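Local coordinates for uncharacterized protein (Corynebacterium glutamicum, PDB 2NSF) that probably catalyses the mycothiol-dependent cis-trans isomerisation of maleylpyruvate to fumarylpyruvate, and carries a bound zinc ion, at residues 236-241 against 253-258; 31-36 against 130-135. One frame throughout, in Å; residues are numbered along the deposited sequence.

Overall arrangement
The two contacts lie on opposite sides of the chain's centre, their own centres about 31 Å apart and their nearest atoms about 14 Å apart. Contact 2 comes first along the chain. It joins the start of helix 29-49 to the end of helix 114-133 in the N-terminal helical part, which also holds the zinc site of His72, Glu164 and His168. Contact 1 follows near the C-terminus, where the end of helix 232-239 meets the loop after strand 247-249, within the C-terminal domain and away from the metal. The two share no helix or strand, but helix 183-199 borders both segment 31-36, through Leu35, and segment 236-241, through Val236 and Ala239.

Contact 1 (236-241 against 253-258); sequences VRYAAG and EVPEPP. With SO4 (sulfate ion), chain D.
The helix end that carries Tyr238 faces the extended, proline-rich chain from Val254 to Pro257, which passes it without forming a regular strand. Helix 232-239 closes in a Schellman motif: Gly241 takes a positive phi, and Gly241 N bonds back to Tyr238 O at 3.0 Å, while Ala240 N still makes the helical bond to Val236 O. With CG anti to the backbone N (chi1 169°), the Tyr238 ring is carried out from the helix to the loop. Tyr238 OH donates to Pro255 O at 2.6 Å, a short bond in which the acceptor lies at the ring edge, in the ring plane, whereas the hydroxyl sits 39° above the carbonyl plane. Pro257 packs over one face in a CH-pi contact, with Pro257 CG 4.2 Å from the centroid of the Tyr238 ring and offset toward the rim. Val254 adds CG1 obliquely, 3.4 Å from Tyr238 CE1. A water donates to both Ala239 O and Pro258 O, joining the helix end to the end of the loop segment. Elsewhere on the helix, Arg237 NE donates to O3 of a sulfate at 2.6 Å, almost straight at 176°; this ion, probably from the crystallisation liquor, is also bound by Gly179 N. Within the MDMPI C-terminal domain the contact ties the C-terminal loop to the helix that follows strand 226-230 of the mixed sheet. The Tyr238 ring further touches Leu206 and Leu208 of strand 206-210 and Val247 of strand 247-249, while Val236 and Ala239 pack on helix 183-199.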
loop_
_atom_site.group_PDB
_atom_site.type_symbol
_atom_site.label_atom_id
_atom_site.label_comp_id
_atom_site.label_asym_id
_atom_site.label_seq_id
_atom_site.Cartn_x
_atom_site.Cartn_y
_atom_site.Cartn_z
ATOM N N VAL A 236 -0.965 -9.376 -8.862
ATOM C CA VAL A 236 -0.664 -8.278 -7.955
ATOM C C VAL A 236 0.239 -8.776 -6.822
ATOM O O VAL A 236 1.173 -8.080 -6.435
ATOM C CB VAL A 236 -1.946 -7.632 -7.391
ATOM C CG1 VAL A 236 -1.587 -6.580 -6.330
ATOM C CG2 VAL A 236 -2.718 -6.965 -8.527
ATOM N N ARG A 237 -0.014 -9.974 -6.295
ATOM C CA ARG A 237 0.859 -10.498 -5.238
ATOM C C ARG A 237 2.267 -10.587 -5.818
ATOM O O ARG A 237 3.251 -10.229 -5.166
ATOM C CB ARG A 237 0.420 -11.897 -4.779
ATOM C CG ARG A 237 1.447 -12.598 -3.874
ATOM C CD ARG A 237 1.053 -14.037 -3.525
ATOM N NE ARG A 237 0.122 -14.117 -2.397
ATOM C CZ ARG A 237 0.465 -13.940 -1.122
ATOM N NH1 ARG A 237 -0.453 -14.035 -0.170
ATOM N NH2 ARG A 237 1.724 -13.674 -0.795
ATOM N N TYR A 238 2.348 -11.069 -7.055
ATOM C CA TYR A 238 3.624 -11.212 -7.749
ATOM C C TYR A 238 4.312 -9.867 -7.977
ATOM O O TYR A 238 5.483 -9.695 -7.633
ATOM C CB TYR A 238 3.410 -11.908 -9.103
ATOM C CG TYR A 238 4.621 -11.859 -10.009
ATOM C CD1 TYR A 238 5.748 -12.641 -9.753
ATOM C CD2 TYR A 238 4.653 -11.002 -11.110
ATOM C CE1 TYR A 238 6.880 -12.571 -10.573
ATOM C CE2 TYR A 238 5.777 -10.922 -11.935
ATOM C CZ TYR A 238 6.885 -11.708 -11.658
ATOM O OH TYR A 238 7.997 -11.630 -12.465
ATOM N N ALA A 239 3.585 -8.915 -8.555
ATOM C CA ALA A 239 4.148 -7.596 -8.840
ATOM C C ALA A 239 4.573 -6.878 -7.568
ATOM O O ALA A 239 5.532 -6.100 -7.570
ATOM C CB ALA A 239 3.133 -6.748 -9.606
ATOM N N ALA A 240 3.859 -7.146 -6.479
ATOM C CA ALA A 240 4.161 -6.520 -5.197
ATOM C C ALA A 240 5.355 -7.167 -4.499
ATOM O O ALA A 240 5.709 -6.786 -3.376
ATOM C CB ALA A 240 2.927 -6.574 -4.293
ATOM N N GLY A 241 5.975 -8.136 -5.162
ATOM C CA GLY A 241 7.132 -8.813 -4.606
ATOM C C GLY A 241 6.779 -9.757 -3.474
ATOM O O GLY A 241 7.618 -10.095 -2.639
ATOM N N GLU A 253 9.352 -20.244 -16.918
ATOM C CA GLU A 253 10.006 -19.850 -15.675
ATOM C C GLU A 253 9.718 -18.391 -15.322
ATOM O O GLU A 253 10.009 -17.485 -16.097
ATOM C CB GLU A 253 11.512 -20.074 -15.787
ATOM C CG GLU A 253 12.300 -19.776 -14.520
ATOM C CD GLU A 253 12.755 -21.034 -13.802
ATOM O OE1 GLU A 253 12.952 -22.065 -14.482
ATOM O OE2 GLU A 253 12.931 -20.992 -12.565
ATOM N N VAL A 254 9.148 -18.186 -14.138
ATOM C CA VAL A 254 8.799 -16.855 -13.653
ATOM C C VAL A 254 10.021 -16.113 -13.121
ATOM O O VAL A 254 10.673 -16.561 -12.180
ATOM C CB VAL A 254 7.741 -16.939 -12.525
ATOM C CG1 VAL A 254 7.344 -15.545 -12.073
ATOM C CG2 VAL A 254 6.522 -17.709 -13.010
ATOM N N PRO A 255 10.347 -14.961 -13.722
ATOM C CA PRO A 255 11.503 -14.183 -13.277
ATOM C C PRO A 255 11.177 -13.378 -12.034
ATOM O O PRO A 255 10.007 -13.162 -11.720
ATOM C CB PRO A 255 11.785 -13.282 -14.471
ATOM C CG PRO A 255 10.405 -12.998 -14.984
ATOM C CD PRO A 255 9.739 -14.362 -14.925
ATOM N N GLU A 256 12.207 -12.949 -11.316
ATOM C CA GLU A 256 11.960 -12.125 -10.149
ATOM C C GLU A 256 11.582 -10.767 -10.710
ATOM O O GLU A 256 12.276 -10.214 -11.563
ATOM C CB GLU A 256 13.203 -12.027 -9.264
ATOM C CG GLU A 256 13.349 -13.220 -8.332
ATOM C CD GLU A 256 12.080 -13.486 -7.540
ATOM O OE1 GLU A 256 11.682 -12.613 -6.738
ATOM O OE2 GLU A 256 11.476 -14.565 -7.723
ATOM N N PRO A 257 10.455 -10.215 -10.251
ATOM C CA PRO A 257 10.005 -8.913 -10.735
ATOM C C PRO A 257 10.852 -7.759 -10.232
ATOM O O PRO A 257 11.611 -7.901 -9.265
ATOM C CB PRO A 257 8.582 -8.838 -10.207
ATOM C CG PRO A 257 8.724 -9.503 -8.863
ATOM C CD PRO A 257 9.552 -10.725 -9.203
ATOM N N PRO A 258 10.754 -6.603 -10.898
ATOM C CA PRO A 258 11.517 -5.431 -10.477
ATOM C C PRO A 258 11.011 -5.074 -9.082
ATOM O O PRO A 258 9.861 -5.351 -8.747
ATOM C CB PRO A 258 11.126 -4.373 -11.506
ATOM C CG PRO A 258 10.848 -5.180 -12.730
ATOM C CD PRO A 258 10.080 -6.361 -12.187
HETATM S S SO4 D . -3.687 -15.193 -2.572
HETATM O O1 SO4 D . -3.611 -16.118 -1.420
HETATM O O2 SO4 D . -4.731 -14.155 -2.449
HETATM O O3 SO4 D . -2.379 -14.684 -3.027
HETATM O O4 SO4 D . -4.138 -16.027 -3.669
HETATM O O HOH W 1 8.209 -6.386 -6.741
#

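Contact 2 (31-36 against 130-135); sequences ERLTLA and VAWRET
Leu33 holds CG anti to its own backbone N (chi1 178°), which carries its branched end over to helix 114-133, whereas Trp132 has CG anti to the carbonyl carbon (chi1 -75°) and swings its indole back toward helix 29-49. The two side chains cross at a slant. Of the leucine's branches it is CD1 that touches, 3.5 Å from Trp132 CE3, with longer approaches to CD2 and CZ3 of the same ring system. One helical turn on, the methyl of Ala36 meets the CH2/CZ3 end of the benzo ring, Ala36 CB lying 4.0 Å from Trp132 CH2. Both groups approach the indole obliquely. At the backbone the closest pair is Leu33 and Trp132, with CA atoms 8.3 Å apart. The contact thus joins the beginning of one helix to the last turn of another within the N-terminal domain, where helices 29-49, 66-89, 114-133 and 156-171 form a four-helix bundle consistent with the DinB-like type. This is the part of the enzyme that binds zinc; the indole itself stands about 14 Å from the metal. No hydrogen bond links the segments, and the buried pyrrole N-H of Trp132 is taken up by Thr157 OG1, which, together with the packing around the indole, would limit rotation of the ring. Leu158 and Arg161 of helix 156-171, Met84 of helix 66-89 and the ring of Trp140 also pack against it. Beyond the indole, helix 114-133 stops at Arg133, and Glu134 is the first residue to leave helical geometry.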
loop_
_atom_site.group_PDB
_atom_site.type_symbol
_atom_site.label_atom_id
_atom_site.label_comp_id
_atom_site.label_asym_id
_atom_site.label_seq_id
_atom_site.Cartn_x
_atom_site.Cartn_y
_atom_site.Cartn_z
ATOM N N GLU A 31 -16.754 6.921 -1.801
ATOM C CA GLU A 31 -16.471 5.512 -2.021
ATOM C C GLU A 31 -15.002 5.201 -1.752
ATOM O O GLU A 31 -14.664 4.100 -1.316
ATOM C CB GLU A 31 -16.868 5.106 -3.443
ATOM C CG GLU A 31 -18.365 4.816 -3.568
ATOM C CD GLU A 31 -18.848 4.744 -5.005
ATOM O OE1 GLU A 31 -18.281 3.956 -5.791
ATOM O OE2 GLU A 31 -19.806 5.478 -5.338
ATOM N N ARG A 32 -14.132 6.172 -2.007
ATOM C CA ARG A 32 -12.711 5.972 -1.751
ATOM C C ARG A 32 -12.467 5.965 -0.245
ATOM O O ARG A 32 -11.639 5.204 0.253
ATOM C CB ARG A 32 -11.886 7.062 -2.438
ATOM C CG ARG A 32 -11.778 6.860 -3.944
ATOM C CD ARG A 32 -10.978 7.962 -4.606
ATOM N NE ARG A 32 -11.807 9.116 -4.935
ATOM C CZ ARG A 32 -11.326 10.311 -5.258
ATOM N NH1 ARG A 32 -10.015 10.517 -5.289
ATOM N NH2 ARG A 32 -12.157 11.300 -5.562
ATOM N N LEU A 33 -13.206 6.803 0.481
ATOM C CA LEU A 33 -13.075 6.859 1.934
ATOM C C LEU A 33 -13.567 5.539 2.526
ATOM O O LEU A 33 -12.967 5.001 3.457
ATOM C CB LEU A 33 -13.890 8.025 2.502
ATOM C CG LEU A 33 -13.886 8.170 4.030
ATOM C CD1 LEU A 33 -12.458 8.319 4.538
ATOM C CD2 LEU A 33 -14.725 9.375 4.433
ATOM N N THR A 34 -14.659 5.013 1.982
ATOM C CA THR A 34 -15.199 3.753 2.463
ATOM C C THR A 34 -14.190 2.623 2.268
ATOM O O THR A 34 -13.993 1.793 3.156
ATOM C CB THR A 34 -16.515 3.405 1.741
ATOM O OG1 THR A 34 -17.497 4.393 2.070
ATOM C CG2 THR A 34 -17.031 2.027 2.172
ATOM N N LEU A 35 -13.546 2.597 1.107
ATOM C CA LEU A 35 -12.559 1.566 0.822
ATOM C C LEU A 35 -11.370 1.653 1.770
ATOM O O LEU A 35 -10.828 0.632 2.179
ATOM C CB LEU A 35 -12.082 1.662 -0.632
ATOM C CG LEU A 35 -13.005 1.002 -1.666
ATOM C CD1 LEU A 35 -12.537 1.361 -3.063
ATOM C CD2 LEU A 35 -13.009 -0.510 -1.471
ATOM N N ALA A 36 -10.964 2.872 2.118
ATOM C CA ALA A 36 -9.839 3.047 3.036
ATOM C C ALA A 36 -10.244 2.577 4.426
ATOM O O ALA A 36 -9.458 1.937 5.128
ATOM C CB ALA A 36 -9.408 4.515 3.079
ATOM N N VAL A 130 -10.416 11.398 11.465
ATOM C CA VAL A 130 -10.932 12.709 11.839
ATOM C C VAL A 130 -10.419 13.734 10.838
ATOM O O VAL A 130 -11.169 14.592 10.380
ATOM C CB VAL A 130 -10.474 13.129 13.260
ATOM C CG1 VAL A 130 -10.815 14.599 13.514
ATOM C CG2 VAL A 130 -11.155 12.258 14.302
ATOM N N ALA A 131 -9.134 13.635 10.498
ATOM C CA ALA A 131 -8.528 14.562 9.545
ATOM C C ALA A 131 -9.313 14.548 8.241
ATOM O O ALA A 131 -9.606 15.598 7.670
ATOM C CB ALA A 131 -7.071 14.185 9.290
ATOM N N TRP A 132 -9.654 13.351 7.769
ATOM C CA TRP A 132 -10.419 13.226 6.532
ATOM C C TRP A 132 -11.833 13.780 6.676
ATOM O O TRP A 132 -12.313 14.498 5.798
ATOM C CB TRP A 132 -10.498 11.763 6.085
ATOM C CG TRP A 132 -9.228 11.229 5.497
ATOM C CD1 TRP A 132 -8.285 11.934 4.803
ATOM C CD2 TRP A 132 -8.804 9.862 5.472
ATOM N NE1 TRP A 132 -7.302 11.089 4.347
ATOM C CE2 TRP A 132 -7.597 9.809 4.742
ATOM C CE3 TRP A 132 -9.330 8.669 5.995
ATOM C CZ2 TRP A 132 -6.903 8.613 4.516
ATOM C CZ3 TRP A 132 -8.640 7.475 5.772
ATOM C CH2 TRP A 132 -7.440 7.460 5.039
ATOM N N ARG A 133 -12.497 13.445 7.776
ATOM C CA ARG A 133 -13.861 13.909 8.006
ATOM C C ARG A 133 -13.982 15.429 8.073
ATOM O O ARG A 133 -14.994 15.994 7.656
ATOM C CB ARG A 133 -14.432 13.312 9.298
ATOM C CG ARG A 133 -14.628 11.806 9.279
ATOM C CD ARG A 133 -15.739 11.391 10.238
ATOM N NE ARG A 133 -15.620 12.040 11.541
ATOM C CZ ARG A 133 -16.468 11.859 12.550
ATOM N NH1 ARG A 133 -17.506 11.042 12.411
ATOM N NH2 ARG A 133 -16.280 12.495 13.697
ATOM N N GLU A 134 -12.952 16.091 8.590
ATOM C CA GLU A 134 -12.990 17.545 8.718
ATOM C C GLU A 134 -12.361 18.302 7.553
ATOM O O GLU A 134 -12.242 19.528 7.598
ATOM C CB GLU A 134 -12.328 17.965 10.033
ATOM C CG GLU A 134 -12.873 17.218 11.245
ATOM C CD GLU A 134 -12.375 17.783 12.562
ATOM O OE1 GLU A 134 -11.224 18.258 12.614
ATOM O OE2 GLU A 134 -13.133 17.736 13.555
ATOM N N THR A 135 -11.970 17.579 6.509
ATOM C CA THR A 135 -11.354 18.196 5.338
ATOM C C THR A 135 -12.399 18.906 4.481
ATOM O O THR A 135 -13.451 18.343 4.173
ATOM C CB THR A 135 -10.618 17.139 4.483
ATOM O OG1 THR A 135 -9.504 16.628 5.222
ATOM C CG2 THR A 135 -10.117 17.746 3.174
#